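Local coordinates for protein protease Do-like 1, chloroplastic (Arabidopsis thaliana, PDB 3QO6) that is a chloroplast serine protease required at high temperature that may be involved in degrading damaged proteins, at residues 267-272 against 324-329; 282-287 against 317-322. All blocks are in the same frame, centred on the assembly; numbering follows the deposited sequence.

Interaction 1: 267-272 against 324-329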
# COMPACT_ATOMS: atom_id res chain seq x y z
N ALA B 267 15.69 42.79 23.34
CA ALA B 267 15.88 43.87 22.39
C ALA B 267 14.55 44.39 21.89
O ALA B 267 14.53 45.28 21.03
CB ALA B 267 16.71 43.41 21.21
N GLY B 268 13.45 43.80 22.39
CA GLY B 268 12.11 44.23 22.01
C GLY B 268 11.47 43.92 20.64
O GLY B 268 10.67 44.74 20.14
N LEU B 269 11.80 42.78 20.02
CA LEU B 269 11.17 42.41 18.76
C LEU B 269 9.77 41.91 19.11
O LEU B 269 9.58 41.26 20.15
CB LEU B 269 11.94 41.30 18.06
CG LEU B 269 12.86 41.79 16.95
CD1 LEU B 269 13.96 42.66 17.57
CD2 LEU B 269 13.45 40.59 16.20
N GLN B 270 8.79 42.19 18.25
CA GLN B 270 7.42 41.77 18.54
C GLN B 270 7.00 40.45 17.93
O GLN B 270 7.33 40.14 16.78
CB GLN B 270 6.45 42.85 18.08
CG GLN B 270 6.74 44.22 18.65
CD GLN B 270 5.92 45.30 17.98
OE1 GLN B 270 6.24 46.48 18.07
NE2 GLN B 270 4.85 44.90 17.29
N SER B 271 6.23 39.70 18.71
CA SER B 271 5.72 38.41 18.30
C SER B 271 4.35 38.54 17.61
O SER B 271 3.72 39.60 17.64
CB SER B 271 5.60 37.53 19.53
OG SER B 271 6.78 37.65 20.32
N THR B 272 3.89 37.46 16.99
CA THR B 272 2.60 37.47 16.32
C THR B 272 1.52 37.21 17.36
O THR B 272 1.69 36.30 18.17
CB THR B 272 2.56 36.38 15.27
OG1 THR B 272 3.64 36.59 14.34
CG2 THR B 272 1.25 36.39 14.53
N GLU B 324 12.15 49.31 10.31
CA GLU B 324 12.79 49.39 11.63
C GLU B 324 14.23 48.93 11.52
O GLU B 324 14.70 48.50 10.47
CB GLU B 324 12.11 48.48 12.64
CG GLU B 324 10.78 48.95 13.13
CD GLU B 324 10.91 50.08 14.11
OE1 GLU B 324 11.63 49.91 15.12
OE2 GLU B 324 10.29 51.13 13.86
N LYS B 325 14.92 49.01 12.65
CA LYS B 325 16.31 48.62 12.74
C LYS B 325 16.42 48.36 14.23
O LYS B 325 15.96 49.18 15.02
CB LYS B 325 17.18 49.80 12.30
CG LYS B 325 18.67 49.53 12.17
CD LYS B 325 19.38 50.74 11.52
CE LYS B 325 20.90 50.58 11.50
NZ LYS B 325 21.56 51.47 10.50
N ILE B 326 16.97 47.21 14.61
CA ILE B 326 17.10 46.88 16.03
C ILE B 326 18.40 46.14 16.28
O ILE B 326 18.77 45.23 15.54
CB ILE B 326 15.91 46.01 16.52
CG1 ILE B 326 14.61 46.79 16.31
CG2 ILE B 326 16.08 45.64 17.99
CD1 ILE B 326 13.38 46.11 16.85
N SER B 327 19.13 46.56 17.30
CA SER B 327 20.36 45.87 17.57
C SER B 327 20.10 44.78 18.60
O SER B 327 19.50 45.02 19.65
CB SER B 327 21.44 46.84 18.05
OG SER B 327 22.25 47.27 16.96
N VAL B 328 20.54 43.58 18.27
CA VAL B 328 20.38 42.46 19.17
C VAL B 328 21.74 41.84 19.41
O VAL B 328 22.52 41.65 18.48
CB VAL B 328 19.46 41.40 18.56
CG1 VAL B 328 19.16 40.31 19.58
CG2 VAL B 328 18.18 42.05 18.09
N THR B 329 22.05 41.55 20.67
CA THR B 329 23.32 40.90 20.97
C THR B 329 23.03 39.42 21.22
O THR B 329 22.30 39.05 22.14
CB THR B 329 24.03 41.51 22.21
OG1 THR B 329 23.16 42.44 22.87
CG2 THR B 329 25.29 42.24 21.79

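Interaction 2: 282-287 against 317-322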
# COMPACT_ATOMS: atom_id res chain seq x y z
N LEU B 282 0.40 40.19 12.81
CA LEU B 282 1.76 39.80 12.50
C LEU B 282 2.82 40.40 13.39
O LEU B 282 2.82 41.59 13.65
CB LEU B 282 2.08 40.14 11.05
CG LEU B 282 1.59 39.17 9.97
CD1 LEU B 282 1.43 37.78 10.58
CD2 LEU B 282 0.27 39.64 9.40
N GLY B 283 3.73 39.56 13.85
CA GLY B 283 4.82 40.06 14.66
C GLY B 283 5.76 40.69 13.66
O GLY B 283 5.40 40.85 12.48
N ASP B 284 6.97 41.04 14.09
CA ASP B 284 7.92 41.66 13.18
C ASP B 284 8.32 40.73 12.04
O ASP B 284 8.20 39.51 12.14
CB ASP B 284 9.17 42.12 13.94
CG ASP B 284 8.87 43.13 15.02
OD1 ASP B 284 7.82 43.80 14.91
OD2 ASP B 284 9.67 43.27 15.96
N ILE B 285 8.77 41.30 10.94
CA ILE B 285 9.22 40.51 9.81
C ILE B 285 10.66 40.91 9.53
O ILE B 285 10.94 42.06 9.25
CB ILE B 285 8.38 40.78 8.57
CG1 ILE B 285 6.93 40.42 8.83
CG2 ILE B 285 8.89 39.94 7.43
CD1 ILE B 285 6.04 40.86 7.73
N ILE B 286 11.57 39.94 9.63
CA ILE B 286 12.97 40.22 9.41
C ILE B 286 13.21 40.22 7.91
O ILE B 286 12.95 39.23 7.24
CB ILE B 286 13.84 39.16 10.09
CG1 ILE B 286 13.44 39.08 11.57
CG2 ILE B 286 15.32 39.52 9.96
CD1 ILE B 286 14.08 37.93 12.30
N THR B 287 13.70 41.35 7.42
CA THR B 287 13.97 41.54 6.00
C THR B 287 15.47 41.62 5.75
O THR B 287 15.95 41.44 4.62
CB THR B 287 13.27 42.83 5.49
OG1 THR B 287 13.83 43.98 6.14
CG2 THR B 287 11.77 42.77 5.81
N VAL B 317 13.52 45.02 10.68
CA VAL B 317 12.23 44.36 10.62
C VAL B 317 11.18 45.22 9.94
O VAL B 317 11.36 46.42 9.75
CB VAL B 317 11.68 44.03 12.03
CG1 VAL B 317 12.71 43.26 12.82
CG2 VAL B 317 11.29 45.32 12.77
N LEU B 318 10.07 44.60 9.55
CA LEU B 318 8.96 45.30 8.95
C LEU B 318 7.89 45.17 10.02
O LEU B 318 7.25 44.13 10.15
CB LEU B 318 8.51 44.64 7.65
CG LEU B 318 7.11 45.04 7.14
CD1 LEU B 318 6.97 46.54 7.11
CD2 LEU B 318 6.90 44.47 5.75
N ARG B 319 7.74 46.21 10.81
CA ARG B 319 6.76 46.25 11.87
C ARG B 319 5.48 46.78 11.24
O ARG B 319 5.35 46.78 10.02
CB ARG B 319 7.25 47.16 13.00
CG ARG B 319 6.40 47.13 14.26
CD ARG B 319 7.17 47.67 15.46
NE ARG B 319 8.26 46.78 15.87
CZ ARG B 319 8.96 46.92 16.99
NH1 ARG B 319 8.70 47.93 17.82
NH2 ARG B 319 9.93 46.06 17.30
N GLY B 320 4.53 47.24 12.06
CA GLY B 320 3.28 47.74 11.52
C GLY B 320 3.36 48.72 10.35
O GLY B 320 3.19 49.93 10.53
N ASP B 321 3.63 48.20 9.15
CA ASP B 321 3.70 49.01 7.91
C ASP B 321 4.84 50.03 7.76
O ASP B 321 4.83 50.82 6.82
CB ASP B 321 2.36 49.72 7.68
CG ASP B 321 1.22 48.74 7.43
OD1 ASP B 321 1.18 48.11 6.34
OD2 ASP B 321 0.36 48.59 8.33
N HIS B 322 5.80 50.01 8.68
CA HIS B 322 6.93 50.93 8.60
C HIS B 322 8.17 50.13 8.95
O HIS B 322 8.11 49.24 9.79
CB HIS B 322 6.78 52.06 9.60
CG HIS B 322 6.71 51.61 11.02
ND1 HIS B 322 5.54 51.17 11.61
CD2 HIS B 322 7.67 51.51 11.98
CE1 HIS B 322 5.78 50.83 12.86
NE2 HIS B 322 7.06 51.03 13.11

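Interaction 1: 267-272 against 324-329
Ala267 meets Val328 at the closest backbone approach, 5.7 Å between their CA atoms; no hydrogen bond joins 267-272 to 324-329, and their contact, which buries a modest 195 Å², is mostly between apolar side chains. Along the strand beginning at Ile326, the CB atoms of Ile326 and Val328 point toward the loop while that of Ser327 points away, as the alternation of an extended chain requires. Ala267 CB points toward the strand and fits between these two inward side chains: it lies 3.7 Å from Val328 CG2, and 4.0 Å from Ile326 CG2. It also reaches the backbone between them, 3.6 Å from Ser327 O.

Helix 263-266 ends just before this point. Gly268, the first residue beyond the helical conformation, has a phi of +74° and completes a Schellman motif, with two bonds returning to the last turn. Within the PDZ domain the contact therefore joins a helix terminus and its exit loop to strand 326-332. Two residues of helix 263-266 add to it, Pro263 touching Val328 and Ala264 touching Leu269.

Ile326 contributes two branches. With chi1 at -60°, CG2 stands opposite the backbone N and comes within 3.4 Å of Ala267 O, a carbon-to-oxygen contact without hydrogen bonding. The other branch is extended, chi2 -175°, which carries CD1 out to Leu269. One methyl of that leucine does the touching: Leu269 CD1 is 3.6 Å from Ile326 CD1 and 3.7 Å from Ile326 CG2, so it sits against both branch ends. The two side chains run antiparallel, side by side, rather than meeting end-on. The same Leu269 CD1 is 4.3 Å from Val328 CG2, a looser apolar contact.

Interaction 2: 282-287 against 317-322
The carboxylate of Asp284 and the guanidinium of Arg319 meet at their edges, neither lying over a face of the other, with their planes only 12° apart. This is a side-on, two-pronged salt bridge: Arg319 NE donates to Asp284 OD1 at 3.2 Å, and Arg319 NH2 to Asp284 OD2 at 3.1 Å. Both oxygens are met on their syn sides, but the match is not exactly coplanar, since NE stands 34° out of the carboxylate plane. Asp284 OD2 also accepts a hydrogen bond from Gln270 N, so one buried oxygen takes two donors, an arrangement that should favour the ionised form.

The bridge closes the end of an antiparallel strand pair in the PDZ domain, 285-289 beside 312-318. The two side chains run alongside each other, pointing the same way, and the bend of the Arg319 chain at chi3 (-69°) turns its NE and NH2 edge to the acid. Under the carboxylate, Asp284 CB rests on Val317 CB at 3.7 Å, so the polar clasp has an apolar base.

Ile286 and Val317 form a non-hydrogen-bonded antiparallel pair, CA atoms 4.4 Å apart. Ile285 and Leu318 put their side chains on the other face of the sheet, where Arg279 of a third subunit packs against both, and their CB atoms are 4.0 Å apart. Farther along, Thr287 CG2 approaches Leu318 CB, whereas its hydroxyl OG1 is hydrogen-bonded to Glu316.

Of the backbone links, Ile285 N to Leu318 O is weak. The reverse bond is shorter: Leu318 N reaches Ile285 O at 2.7 Å, and the same oxygen receives a CA-H...O contact from Val317 CA at 3.0 Å.

How the interactions relate
Both interactions belong to the PDZ domain, away from the charge relay residues predicted for the protease domain, and their centres are about 10 Å apart. Along the chain the order is 267-272, 282-287, 317-322 and 324-329, so interaction 2 falls entirely between the two halves of interaction 1. Strands 312-318 and 326-332 follow each other in the chain and pair antiparallel, so 312-318 sits between 285-289 and 326-332. Direct contacts tie the two: Thr272 OG1 is probably hydrogen-bonded to Gly283 N, and Glu324 CB packs on Val317 CG2. Together the two contacts tie the 267-272 loop to three neighbouring strands of one PDZ sheet.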